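Local atomic coordinates of nucleoporin NUP82 (Saccharomyces cerevisiae, PDB entry 3PBP), a protein that forms part of the nuclear pore complex as a structural nucleoporin, its N-terminal domain, the piece described here, binding the nucleoporin NUP116. Residues Y25-Q30 and I423-Y428; N86-M91 and F112-D117; G203-F208 and G283-N288; S214-N219 and G268-Q273; N379-V384 and E415-I420. The protein carries 1 engineered substitution. All coordinates share one frame; numbering follows the deposited sequence.

Interaction 1 (Y25-Q30 and I423-Y428)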
# COMPACT_ATOMS: atom_id res chain seq x y z
N TYR A 25 17.44 1.10 19.78
CA TYR A 25 17.37 1.36 18.36
C TYR A 25 18.53 2.20 17.90
O TYR A 25 19.16 2.90 18.68
CB TYR A 25 16.07 2.07 18.01
CG TYR A 25 14.84 1.38 18.57
CD1 TYR A 25 14.46 1.57 19.90
CD2 TYR A 25 14.05 0.56 17.76
CE1 TYR A 25 13.31 0.96 20.42
CE2 TYR A 25 12.91 -0.06 18.27
CZ TYR A 25 12.54 0.14 19.60
OH TYR A 25 11.41 -0.47 20.11
N ILE A 26 18.81 2.14 16.61
CA ILE A 26 19.90 2.91 16.03
C ILE A 26 19.52 3.28 14.60
O ILE A 26 18.96 2.47 13.87
CB ILE A 26 21.21 2.09 16.05
CG1 ILE A 26 22.35 2.95 15.49
CG2 ILE A 26 21.03 0.79 15.25
CD1 ILE A 26 23.68 2.24 15.50
N PHE A 27 19.80 4.52 14.22
CA PHE A 27 19.50 5.01 12.87
C PHE A 27 20.65 5.89 12.43
O PHE A 27 21.42 6.39 13.26
CB PHE A 27 18.23 5.86 12.88
CG PHE A 27 17.09 5.24 13.61
CD1 PHE A 27 16.29 4.28 12.99
CD2 PHE A 27 16.82 5.60 14.94
CE1 PHE A 27 15.23 3.68 13.67
CE2 PHE A 27 15.77 5.02 15.64
CZ PHE A 27 14.96 4.05 15.00
N SER A 28 20.79 6.07 11.12
CA SER A 28 21.84 6.92 10.60
C SER A 28 21.16 7.87 9.64
O SER A 28 20.00 7.69 9.30
CB SER A 28 22.94 6.12 9.90
OG SER A 28 22.45 5.49 8.74
N SER A 29 21.90 8.88 9.21
CA SER A 29 21.35 9.91 8.34
C SER A 29 22.48 10.52 7.51
O SER A 29 23.66 10.35 7.84
CB SER A 29 20.73 10.99 9.23
OG SER A 29 19.52 11.46 8.69
N GLN A 30 22.12 11.26 6.46
CA GLN A 30 23.10 11.92 5.61
C GLN A 30 24.31 11.04 5.24
O GLN A 30 25.44 11.30 5.65
CB GLN A 30 23.57 13.21 6.28
CG GLN A 30 22.42 14.14 6.65
CD GLN A 30 22.89 15.47 7.22
OE1 GLN A 30 24.07 15.67 7.53
NE2 GLN A 30 21.96 16.40 7.38
N ILE A 423 15.37 -10.28 15.47
CA ILE A 423 15.34 -9.38 14.31
C ILE A 423 16.03 -8.06 14.66
O ILE A 423 15.41 -7.15 15.24
CB ILE A 423 13.91 -9.06 13.88
CG1 ILE A 423 13.17 -10.35 13.52
CG2 ILE A 423 13.94 -8.10 12.69
CD1 ILE A 423 11.71 -10.12 13.12
N PRO A 424 17.31 -7.93 14.30
CA PRO A 424 18.06 -6.71 14.61
C PRO A 424 17.61 -5.44 13.89
O PRO A 424 16.80 -5.45 12.96
CB PRO A 424 19.50 -7.10 14.27
CG PRO A 424 19.32 -7.98 13.10
CD PRO A 424 18.14 -8.86 13.51
N ASN A 425 18.17 -4.34 14.37
CA ASN A 425 17.92 -3.01 13.87
C ASN A 425 19.16 -2.72 13.01
O ASN A 425 20.29 -2.85 13.49
CB ASN A 425 17.82 -2.07 15.08
CG ASN A 425 17.06 -0.80 14.78
OD1 ASN A 425 17.62 0.17 14.28
ND2 ASN A 425 15.77 -0.80 15.09
N LEU A 426 18.97 -2.38 11.74
CA LEU A 426 20.11 -2.09 10.87
C LEU A 426 20.35 -0.60 10.66
O LEU A 426 19.45 0.22 10.83
CB LEU A 426 19.92 -2.74 9.50
CG LEU A 426 20.27 -4.21 9.35
CD1 LEU A 426 19.51 -5.03 10.38
CD2 LEU A 426 19.92 -4.65 7.94
N ALA A 427 21.58 -0.27 10.27
CA ALA A 427 21.95 1.11 10.01
C ALA A 427 23.26 1.17 9.25
O ALA A 427 24.21 0.47 9.56
CB ALA A 427 22.05 1.87 11.32
N TYR A 428 23.30 2.02 8.23
CA TYR A 428 24.50 2.21 7.41
C TYR A 428 25.33 3.32 8.04
O TYR A 428 24.83 4.41 8.29
CB TYR A 428 24.10 2.60 5.99
CG TYR A 428 25.21 3.14 5.12
CD1 TYR A 428 25.99 2.30 4.33
CD2 TYR A 428 25.44 4.51 5.04
CE1 TYR A 428 26.98 2.82 3.48
CE2 TYR A 428 26.41 5.04 4.20
CZ TYR A 428 27.18 4.19 3.42
OH TYR A 428 28.13 4.74 2.58
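Tyr25 meets Asn425 at its ring edge: ND2 of the amide lies near the ring plane, 3.5 Å from CD2, with the two flat groups turned 85° to each other. The phenol oxygen is held elsewhere, by the backbone O of Phe69. At Ile26 the backbone takes over. Its N-H runs to Asn425 OD1 over 3.3 Å, but the donor stands well above the carbonyl plane instead of on a lone pair. The asparagine reaches across because its CG is anti to the backbone N (chi1 -158°), which lets the amide span the gap to strand 25-29. OD1 also lies close to Ile26 O, two acceptors with no bond between them. Ile26 further sets its CG2 branch 4.2 Å from Ala427 CB. The two strands run nearly parallel, 23° apart with axes 5.8 Å from each other at closest, too wide for a continuous ladder of backbone bonds. They belong to the first and last blades of a beta-propeller, and this seam is where the ring closes on itself. Phe27 directs its CB away from the 423-428 segment, and its ring packs on Val71 and Ser73 of the next blade. Ser28 then turns back: its OG donates to Tyr428 O at 2.7 Å, in the carbonyl plane and on a lone pair.

Interaction 2 (N86-M91 and F112-D117)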
# COMPACT_ATOMS: atom_id res chain seq x y z
N ASN A 86 -1.68 1.32 19.86
CA ASN A 86 -2.63 2.30 20.33
C ASN A 86 -2.29 3.76 20.12
O ASN A 86 -3.18 4.57 19.87
CB ASN A 86 -2.88 2.03 21.82
CG ASN A 86 -3.85 3.02 22.45
OD1 ASN A 86 -3.46 4.15 22.79
ND2 ASN A 86 -5.11 2.62 22.58
N GLU A 87 -1.01 4.11 20.21
CA GLU A 87 -0.65 5.50 20.05
C GLU A 87 0.61 5.74 19.20
O GLU A 87 1.39 4.82 18.95
CB GLU A 87 -0.50 6.15 21.43
CG GLU A 87 0.59 5.53 22.30
CD GLU A 87 0.52 6.03 23.74
OE1 GLU A 87 0.07 7.18 23.94
OE2 GLU A 87 0.93 5.27 24.66
N ILE A 88 0.77 6.99 18.78
CA ILE A 88 1.90 7.42 17.96
C ILE A 88 2.55 8.69 18.51
O ILE A 88 1.86 9.66 18.86
CB ILE A 88 1.43 7.75 16.50
CG1 ILE A 88 0.78 6.52 15.86
CG2 ILE A 88 2.61 8.23 15.66
CD1 ILE A 88 0.12 6.81 14.50
N PHE A 89 3.88 8.69 18.59
CA PHE A 89 4.61 9.87 19.05
C PHE A 89 5.59 10.28 17.95
O PHE A 89 6.16 9.43 17.28
CB PHE A 89 5.45 9.59 20.29
CG PHE A 89 4.66 9.33 21.53
CD1 PHE A 89 4.15 8.05 21.80
CD2 PHE A 89 4.44 10.35 22.45
CE1 PHE A 89 3.44 7.80 22.97
CE2 PHE A 89 3.73 10.11 23.62
CZ PHE A 89 3.23 8.82 23.88
N VAL A 90 5.79 11.58 17.78
CA VAL A 90 6.76 12.05 16.81
C VAL A 90 7.67 13.06 17.50
O VAL A 90 7.21 14.10 17.99
CB VAL A 90 6.09 12.68 15.58
CG1 VAL A 90 7.14 13.28 14.67
CG2 VAL A 90 5.31 11.62 14.84
N MSE A 91 8.95 12.72 17.56
CA MSE A 91 9.95 13.57 18.20
C MSE A 91 11.00 14.08 17.24
O MSE A 91 11.39 13.40 16.30
CB MSE A 91 10.62 12.81 19.32
CG MSE A 91 9.72 12.58 20.49
SE MSE A 91 10.50 11.44 21.84
CE MSE A 91 8.87 10.70 22.60
N PHE A 112 4.27 15.70 17.83
CA PHE A 112 2.93 15.21 17.53
C PHE A 112 2.56 13.97 18.33
O PHE A 112 3.43 13.14 18.63
CB PHE A 112 2.84 14.90 16.03
CG PHE A 112 1.58 14.20 15.61
CD1 PHE A 112 0.45 14.93 15.23
CD2 PHE A 112 1.52 12.81 15.56
CE1 PHE A 112 -0.70 14.30 14.80
CE2 PHE A 112 0.38 12.16 15.12
CZ PHE A 112 -0.74 12.91 14.74
N HIS A 113 1.28 13.85 18.66
CA HIS A 113 0.81 12.69 19.39
C HIS A 113 -0.56 12.27 18.91
O HIS A 113 -1.36 13.11 18.49
CB HIS A 113 0.74 12.96 20.89
CG HIS A 113 0.21 11.80 21.67
ND1 HIS A 113 1.00 10.75 22.09
CD2 HIS A 113 -1.06 11.50 22.06
CE1 HIS A 113 0.25 9.85 22.70
NE2 HIS A 113 -1.00 10.28 22.70
N TYR A 114 -0.83 10.97 18.97
CA TYR A 114 -2.12 10.46 18.53
C TYR A 114 -2.43 9.12 19.19
O TYR A 114 -1.53 8.26 19.33
CB TYR A 114 -2.14 10.27 17.01
CG TYR A 114 -3.37 9.55 16.51
CD1 TYR A 114 -4.57 10.23 16.31
CD2 TYR A 114 -3.34 8.18 16.29
CE1 TYR A 114 -5.71 9.55 15.90
CE2 TYR A 114 -4.48 7.49 15.89
CZ TYR A 114 -5.66 8.18 15.70
OH TYR A 114 -6.78 7.47 15.32
N SER A 115 -3.69 8.95 19.60
CA SER A 115 -4.17 7.72 20.22
C SER A 115 -5.47 7.38 19.52
O SER A 115 -6.23 8.27 19.13
CB SER A 115 -4.42 7.91 21.72
OG SER A 115 -4.83 6.69 22.34
N ILE A 116 -5.73 6.09 19.34
CA ILE A 116 -6.95 5.69 18.67
C ILE A 116 -8.15 6.02 19.54
O ILE A 116 -9.28 6.17 19.05
CB ILE A 116 -6.92 4.19 18.31
CG1 ILE A 116 -6.71 3.36 19.57
CG2 ILE A 116 -5.81 3.92 17.33
CD1 ILE A 116 -6.65 1.88 19.30
N ASP A 117 -7.90 6.16 20.84
CA ASP A 117 -8.96 6.48 21.80
C ASP A 117 -9.44 7.92 21.59
O ASP A 117 -10.42 8.34 22.19
CB ASP A 117 -8.43 6.32 23.23
CG ASP A 117 -7.76 4.98 23.45
OD1 ASP A 117 -8.40 3.94 23.18
OD2 ASP A 117 -6.60 4.96 23.90
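Phe112 and Val90 form a hydrogen-bonded pair in the antiparallel ladder that joins the last two strands of the second propeller blade. Val90 N donates to Phe112 O at 3.0 Å, while the return bond is weak; their CB atoms pack together, and Phe112 reaches Ile142 of the third blade. His113 points to the other side of the sheet. With CG anti to the backbone N (chi1 177°), its imidazole lies beside Phe89 and turns an edge to that ring's face, a T-shaped pair with centroids 4.5 Å apart and planes at 65°. Glu87 OE1 comes up in the imidazole plane beside CE1. Tyr114 returns to the side of Ile88, exchanging two backbone bonds with it and laying CD2 near Ile88 CD1; its hydroxyl binds Glu119 and Lys146. Ser115 OG lies 2.9 Å from Asn86 OD1, a possible bond whose proton has another acceptor within reach. Ile116 N donates to Asn86 O at 3.0 Å, nearly along the C=O axis, at the start of a 3-10 turn. Asn86 ND2 donates to Asp117 OD2 at 3.1 Å. With an alanine here, Asp117 is likely to lose this mate and Ser115 OG a possible one, though the backbone bond to Ile116 would remain. Asp117 OD2 lies in the amide plane of Asn86, but ND2 meets its syn side tilted out of the carboxylate plane.

Interaction 3 (G203-F208 and G283-N288)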
# COMPACT_ATOMS: atom_id res chain seq x y z
N GLY A 203 -2.36 -13.20 -1.85
CA GLY A 203 -1.39 -12.15 -2.06
C GLY A 203 -1.53 -11.42 -3.38
O GLY A 203 -1.45 -12.01 -4.45
N ASP A 204 -1.74 -10.12 -3.29
CA ASP A 204 -1.87 -9.28 -4.46
C ASP A 204 -1.31 -7.89 -4.19
O ASP A 204 -1.04 -7.53 -3.05
CB ASP A 204 -3.34 -9.20 -4.88
CG ASP A 204 -3.77 -10.38 -5.73
OD1 ASP A 204 -3.24 -10.52 -6.87
OD2 ASP A 204 -4.62 -11.18 -5.25
N ILE A 205 -1.13 -7.11 -5.25
CA ILE A 205 -0.60 -5.77 -5.10
C ILE A 205 -1.60 -4.72 -5.59
O ILE A 205 -2.17 -4.84 -6.66
CB ILE A 205 0.74 -5.61 -5.86
CG1 ILE A 205 1.77 -6.56 -5.26
CG2 ILE A 205 1.20 -4.17 -5.82
CD1 ILE A 205 3.07 -6.61 -6.00
N PHE A 206 -1.83 -3.70 -4.77
CA PHE A 206 -2.72 -2.63 -5.16
C PHE A 206 -1.88 -1.37 -5.05
O PHE A 206 -0.74 -1.42 -4.57
CB PHE A 206 -3.94 -2.55 -4.23
CG PHE A 206 -4.88 -3.72 -4.36
CD1 PHE A 206 -4.53 -4.98 -3.86
CD2 PHE A 206 -6.07 -3.59 -5.05
CE1 PHE A 206 -5.37 -6.09 -4.04
CE2 PHE A 206 -6.92 -4.68 -5.23
CZ PHE A 206 -6.56 -5.94 -4.73
N ALA A 207 -2.42 -0.25 -5.51
CA ALA A 207 -1.65 0.97 -5.44
C ALA A 207 -2.48 2.22 -5.44
O ALA A 207 -3.52 2.29 -6.09
CB ALA A 207 -0.65 1.01 -6.58
N PHE A 208 -2.01 3.21 -4.69
CA PHE A 208 -2.63 4.51 -4.60
C PHE A 208 -1.74 5.46 -5.41
O PHE A 208 -0.57 5.67 -5.08
CB PHE A 208 -2.67 4.97 -3.14
CG PHE A 208 -3.68 4.27 -2.31
CD1 PHE A 208 -5.02 4.66 -2.35
CD2 PHE A 208 -3.30 3.24 -1.47
CE1 PHE A 208 -5.97 4.02 -1.55
CE2 PHE A 208 -4.23 2.58 -0.67
CZ PHE A 208 -5.57 2.98 -0.71
N GLY A 283 -5.88 -1.56 -8.86
CA GLY A 283 -5.50 -2.95 -8.68
C GLY A 283 -6.65 -3.95 -8.76
O GLY A 283 -7.81 -3.56 -8.89
N PRO A 284 -6.36 -5.25 -8.63
CA PRO A 284 -5.01 -5.77 -8.40
C PRO A 284 -4.10 -5.66 -9.61
O PRO A 284 -4.55 -5.65 -10.75
CB PRO A 284 -5.24 -7.24 -8.02
CG PRO A 284 -6.73 -7.48 -8.21
CD PRO A 284 -7.26 -6.34 -9.03
N PHE A 285 -2.81 -5.58 -9.34
CA PHE A 285 -1.83 -5.52 -10.39
C PHE A 285 -1.71 -6.93 -10.93
O PHE A 285 -1.92 -7.92 -10.23
CB PHE A 285 -0.47 -5.10 -9.85
CG PHE A 285 -0.22 -3.64 -9.88
CD1 PHE A 285 -0.96 -2.77 -9.09
CD2 PHE A 285 0.76 -3.12 -10.71
CE1 PHE A 285 -0.72 -1.41 -9.12
CE2 PHE A 285 1.01 -1.75 -10.75
CZ PHE A 285 0.27 -0.90 -9.96
N THR A 286 -1.36 -7.01 -12.21
CA THR A 286 -1.15 -8.27 -12.87
C THR A 286 0.31 -8.64 -12.59
O THR A 286 1.19 -7.80 -12.73
CB THR A 286 -1.40 -8.07 -14.36
OG1 THR A 286 -2.69 -8.58 -14.68
CG2 THR A 286 -0.37 -8.75 -15.18
N ILE A 287 0.58 -9.86 -12.16
CA ILE A 287 1.97 -10.27 -11.92
C ILE A 287 2.26 -11.36 -12.93
O ILE A 287 1.93 -12.52 -12.72
CB ILE A 287 2.18 -10.83 -10.49
CG1 ILE A 287 1.82 -9.77 -9.44
CG2 ILE A 287 3.63 -11.25 -10.31
CD1 ILE A 287 2.00 -10.23 -8.02
N ASN A 288 2.87 -10.98 -14.04
CA ASN A 288 3.15 -11.90 -15.13
C ASN A 288 4.63 -12.19 -15.37
O ASN A 288 5.43 -11.27 -15.55
CB ASN A 288 2.55 -11.33 -16.40
CG ASN A 288 2.41 -12.35 -17.50
OD1 ASN A 288 3.01 -13.41 -17.46
ND2 ASN A 288 1.61 -12.02 -18.50
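Phe285 and Ile205 share the one backbone bond between these segments: Phe285 N donates to Ile205 O at 2.9 Å. The same carbonyl oxygen lies near the ring plane at the edge of Phe285, beside CD1. From there the ring extends along the strand, where CE1 packs 3.5 Å from Ala207 CB. Ile205 sends its two branches to different partners, CG2 to Phe285 CD1 and CD1 to Ile287 CD1, 4.3 Å away. Leu348 touches both Ile205 and Phe285, so the pair sits between the fourth blade of the propeller, which contains strand 204-208, and the fifth, which begins with strand 286-288. Phe206 packs on the Gly283-Pro284 peptide just before Phe285. Its CG is anti to the carbonyl carbon (chi1 -68°), which lays the ring alongside Pro284: one face is met by Pro284 CA, and Pro284 CB makes an off-centre CH-pi contact 4.2 Å from the centroid. The peptide bond before this proline is cis. The polar groups at the margin serve another chain. Asp204 OD2 forms a salt bridge with Lys98 of NUP116, and Pro284 O accepts from Arg101 of NUP116. Between these segments, then, apolar packing surrounds one backbone bond, while Asp204 OD2 and Pro284 O offer acceptors to the NUP116 chain and Ile287 adds backbone bonds, consistent with the NUP116 interaction mapped to this domain.

Interaction 4 (S214-N219 and G268-Q273)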
# COMPACT_ATOMS: atom_id res chain seq x y z
N SER A 214 0.32 16.90 2.38
CA SER A 214 -0.30 18.23 2.21
C SER A 214 0.67 19.22 1.57
O SER A 214 0.24 20.22 0.97
CB SER A 214 -0.75 18.77 3.56
OG SER A 214 0.39 19.13 4.32
N VAL A 215 1.96 18.95 1.70
CA VAL A 215 2.99 19.81 1.12
C VAL A 215 4.05 18.86 0.56
O VAL A 215 4.86 18.30 1.30
CB VAL A 215 3.63 20.74 2.17
CG1 VAL A 215 4.69 21.60 1.53
CG2 VAL A 215 2.56 21.61 2.79
N LEU A 216 4.02 18.69 -0.76
CA LEU A 216 4.90 17.79 -1.46
C LEU A 216 6.33 18.27 -1.72
O LEU A 216 6.54 19.37 -2.26
CB LEU A 216 4.25 17.42 -2.79
CG LEU A 216 4.90 16.37 -3.67
CD1 LEU A 216 4.75 15.00 -3.06
CD2 LEU A 216 4.24 16.43 -5.06
N LEU A 217 7.30 17.43 -1.34
CA LEU A 217 8.72 17.71 -1.58
C LEU A 217 8.98 17.28 -3.02
O LEU A 217 8.83 16.11 -3.37
CB LEU A 217 9.61 16.86 -0.66
CG LEU A 217 10.45 17.55 0.41
CD1 LEU A 217 11.58 16.61 0.79
CD2 LEU A 217 11.01 18.88 -0.08
N LEU A 218 9.37 18.22 -3.86
CA LEU A 218 9.60 17.89 -5.25
C LEU A 218 10.70 18.77 -5.84
O LEU A 218 10.55 19.99 -5.88
CB LEU A 218 8.29 18.08 -6.02
CG LEU A 218 8.09 17.45 -7.40
CD1 LEU A 218 8.16 15.95 -7.28
CD2 LEU A 218 6.74 17.85 -7.94
N ASN A 219 11.81 18.18 -6.27
CA ASN A 219 12.87 19.00 -6.85
C ASN A 219 12.57 19.25 -8.31
O ASN A 219 11.65 18.65 -8.88
CB ASN A 219 14.27 18.37 -6.68
CG ASN A 219 14.41 17.00 -7.36
OD1 ASN A 219 13.75 16.71 -8.35
ND2 ASN A 219 15.32 16.19 -6.84
N GLY A 268 11.78 23.86 -3.26
CA GLY A 268 11.55 22.60 -3.94
C GLY A 268 10.36 21.90 -3.35
O GLY A 268 10.41 20.70 -3.09
N LYS A 269 9.28 22.64 -3.14
CA LYS A 269 8.08 22.09 -2.57
C LYS A 269 6.88 22.69 -3.26
O LYS A 269 7.02 23.64 -4.02
CB LYS A 269 8.02 22.41 -1.08
CG LYS A 269 7.93 23.89 -0.80
CD LYS A 269 7.44 24.18 0.60
CE LYS A 269 6.91 25.60 0.69
NZ LYS A 269 6.17 25.81 1.96
N VAL A 270 5.70 22.13 -3.00
CA VAL A 270 4.45 22.62 -3.58
C VAL A 270 3.29 22.18 -2.69
O VAL A 270 3.30 21.06 -2.18
CB VAL A 270 4.24 22.08 -5.02
CG1 VAL A 270 4.22 20.56 -5.03
CG2 VAL A 270 2.97 22.64 -5.60
N ASP A 271 2.32 23.06 -2.48
CA ASP A 271 1.17 22.74 -1.63
C ASP A 271 0.16 21.92 -2.40
O ASP A 271 -0.04 22.13 -3.60
CB ASP A 271 0.49 24.01 -1.13
CG ASP A 271 1.36 24.79 -0.18
OD1 ASP A 271 1.84 24.17 0.79
OD2 ASP A 271 1.55 26.01 -0.39
N ILE A 272 -0.50 21.00 -1.71
CA ILE A 272 -1.50 20.16 -2.34
C ILE A 272 -2.81 20.18 -1.59
O ILE A 272 -2.88 19.73 -0.45
CB ILE A 272 -0.96 18.74 -2.49
CG1 ILE A 272 0.25 18.77 -3.44
CG2 ILE A 272 -2.07 17.81 -2.96
CD1 ILE A 272 0.81 17.44 -3.81
N GLN A 273 -3.84 20.71 -2.24
CA GLN A 273 -5.18 20.86 -1.67
C GLN A 273 -5.85 19.54 -1.33
O GLN A 273 -5.76 18.57 -2.09
CB GLN A 273 -6.05 21.65 -2.65
CG GLN A 273 -5.26 22.70 -3.42
CD GLN A 273 -6.13 23.54 -4.34
OE1 GLN A 273 -6.81 23.03 -5.24
NE2 GLN A 273 -6.11 24.85 -4.12
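Backbone bonds between Leu216 and Val270 run both ways, Leu216 N to Val270 O at 2.9 Å and Val270 N to Leu216 O at 3.0 Å. The ladder is extended at one end by Ile272 N to Ser214 O, a straight bond at 165° though its donor stands above the carbonyl plane, and at the other by Leu218 N to Gly268 O at 2.8 Å. Apolar contacts gather on the Leu216 side. Leu216 CB lies 3.6 Å from Ile272 CD1 and 3.9 Å from Val270 CG1, and Val270 and Ile272 both lean on Leu259 of helix 243-262. On the other face, Lys269 lays its CD against Val215 CG1 and carries its charge to the Tyr137 ring in a cation-pi contact. Asn219 OD1 caps Asp222 N at the start of helix 220-235. Gly268 and Lys269 form a G1 beta bulge, and this two-stranded antiparallel ribbon pairs the chain on either side of helices 220-235 and 243-262, consistent with a helical insertion in the propeller.

Interaction 5 (N379-V384 and E415-I420)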
# COMPACT_ATOMS: atom_id res chain seq x y z
N ASN A 379 17.46 -16.71 11.71
CA ASN A 379 18.69 -16.51 12.45
C ASN A 379 19.77 -15.93 11.57
O ASN A 379 20.93 -15.80 11.99
CB ASN A 379 19.17 -17.83 13.05
CG ASN A 379 18.14 -18.44 13.96
OD1 ASN A 379 17.70 -17.82 14.93
ND2 ASN A 379 17.75 -19.68 13.66
N ILE A 380 19.40 -15.59 10.35
CA ILE A 380 20.34 -15.02 9.41
C ILE A 380 19.84 -13.70 8.87
O ILE A 380 18.65 -13.39 8.94
CB ILE A 380 20.57 -15.93 8.18
CG1 ILE A 380 21.21 -17.24 8.61
CG2 ILE A 380 21.49 -15.23 7.17
CD1 ILE A 380 21.70 -18.08 7.43
N ILE A 381 20.78 -12.91 8.37
CA ILE A 381 20.48 -11.65 7.73
C ILE A 381 21.23 -11.90 6.45
O ILE A 381 22.46 -11.95 6.45
CB ILE A 381 21.10 -10.42 8.42
CG1 ILE A 381 20.51 -10.24 9.82
CG2 ILE A 381 20.83 -9.17 7.60
CD1 ILE A 381 21.11 -9.06 10.55
N GLN A 382 20.50 -12.13 5.37
CA GLN A 382 21.13 -12.37 4.09
C GLN A 382 20.98 -11.10 3.27
O GLN A 382 20.16 -10.23 3.58
CB GLN A 382 20.45 -13.54 3.37
CG GLN A 382 20.83 -14.90 3.91
CD GLN A 382 20.03 -16.02 3.27
OE1 GLN A 382 18.89 -16.26 3.63
NE2 GLN A 382 20.63 -16.69 2.29
N GLN A 383 21.81 -10.98 2.24
CA GLN A 383 21.73 -9.82 1.37
C GLN A 383 21.63 -10.27 -0.07
O GLN A 383 22.56 -10.87 -0.61
CB GLN A 383 22.96 -8.92 1.52
CG GLN A 383 22.82 -7.65 0.69
CD GLN A 383 24.14 -6.98 0.39
OE1 GLN A 383 24.46 -5.92 0.95
NE2 GLN A 383 24.91 -7.59 -0.50
N VAL A 384 20.49 -9.99 -0.68
CA VAL A 384 20.27 -10.33 -2.07
C VAL A 384 20.85 -9.16 -2.86
O VAL A 384 20.48 -8.02 -2.63
CB VAL A 384 18.78 -10.48 -2.36
CG1 VAL A 384 18.56 -10.90 -3.79
CG2 VAL A 384 18.18 -11.50 -1.42
N GLU A 415 24.01 -13.62 -0.21
CA GLU A 415 25.15 -13.60 0.70
C GLU A 415 24.76 -13.46 2.16
O GLU A 415 24.01 -12.56 2.53
CB GLU A 415 26.10 -12.47 0.33
CG GLU A 415 27.39 -12.51 1.12
CD GLU A 415 28.42 -11.53 0.60
OE1 GLU A 415 28.22 -10.30 0.75
OE2 GLU A 415 29.43 -12.00 0.02
N ASP A 416 25.30 -14.35 2.99
CA ASP A 416 25.00 -14.32 4.42
C ASP A 416 25.78 -13.20 5.10
O ASP A 416 27.01 -13.19 5.12
CB ASP A 416 25.34 -15.67 5.05
CG ASP A 416 24.41 -16.79 4.57
OD1 ASP A 416 23.20 -16.74 4.88
OD2 ASP A 416 24.89 -17.71 3.88
N ILE A 417 25.03 -12.25 5.65
CA ILE A 417 25.62 -11.10 6.32
C ILE A 417 26.03 -11.43 7.74
O ILE A 417 27.14 -11.11 8.15
CB ILE A 417 24.63 -9.91 6.34
CG1 ILE A 417 24.44 -9.36 4.92
CG2 ILE A 417 25.13 -8.82 7.26
CD1 ILE A 417 25.71 -8.79 4.30
N ALA A 418 25.13 -12.06 8.48
CA ALA A 418 25.44 -12.38 9.86
C ALA A 418 24.38 -13.24 10.50
O ALA A 418 23.28 -13.37 9.97
CB ALA A 418 25.61 -11.11 10.66
N THR A 419 24.72 -13.83 11.64
CA THR A 419 23.79 -14.68 12.37
C THR A 419 23.17 -13.84 13.46
O THR A 419 23.88 -13.21 14.24
CB THR A 419 24.49 -15.89 13.00
OG1 THR A 419 25.03 -16.72 11.96
CG2 THR A 419 23.51 -16.69 13.85
N ILE A 420 21.85 -13.83 13.51
CA ILE A 420 21.13 -13.06 14.51
C ILE A 420 20.30 -13.97 15.39
O ILE A 420 20.29 -15.19 15.21
CB ILE A 420 20.16 -12.06 13.86
CG1 ILE A 420 19.16 -12.82 12.99
CG2 ILE A 420 20.93 -11.04 13.06
CD1 ILE A 420 18.00 -12.00 12.50
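Ile381 O is gripped by two successive amides, Ile417 N at 2.7 Å and, more weakly, Ala418 N at 3.4 Å. The oxygen is shared because the backbone of Ile417 is helix-like (psi -48°), which brings both N-H groups to one side. Ile381 N answers with a bond to Ala418 O at 3.0 Å. Beyond the irregularity Gln383 N donates to Glu415 O, and at the far end Ile420 N donates to Asn379 O from above the carbonyl plane. Ile381, Ile417 and Ile420 pack together beside the aliphatic part of Gln383. Ile417 lays CG1 against Gln383 CB, 3.7 Å away, and its CB near Ile381 CG2. Ile420 crosses Ile381 at about a right angle: with its CG1 between the backbone N and the carbonyl carbon (chi1 59°), CG2 is directed onto Ile381 CD1 and CG1 lies over the Asn379 carbonyl. Ile420 also packs on Ile376 of strand 372-376. Trimmed to an alanine, this position is likely to leave a gap beside Ile381 and Ile376, with the end of the Ile381 side chain freer to turn. On the reverse face the Asp416 carboxylate lies alongside the Gln382 amide, planes 15° apart, with OD1 beside Gln382 CG. From the last blade, Leu437 packs on Ile417, and Leu439 on Ile381 and Ala418. One extra residue in strand 413-419 set against Ile381 makes a classic beta bulge, here in the edge strand of the sixth propeller blade.

From the N terminus, strand 24-29 opens the longest loop, which interaction 1 closes only when the chain reaches 425-431, sealing the first blade against the last. The other four contacts all nest inside it, and no two of the loops cross. Interaction 2 closes a short loop within the second blade. Interaction 3 then joins the fourth blade to the start of the fifth, and interaction 4 is nested within it, fastening the ends of the helical insertion; their nearest atoms are about 11 Å apart. Interaction 5 follows in series, pairing strands of the sixth blade. It touches interaction 1 through Pro424 CG and Ile381 CD1, 3.3 Å apart, while interactions 4 and 5, centres about 39 Å apart, lie on opposite sides of the chain's centre.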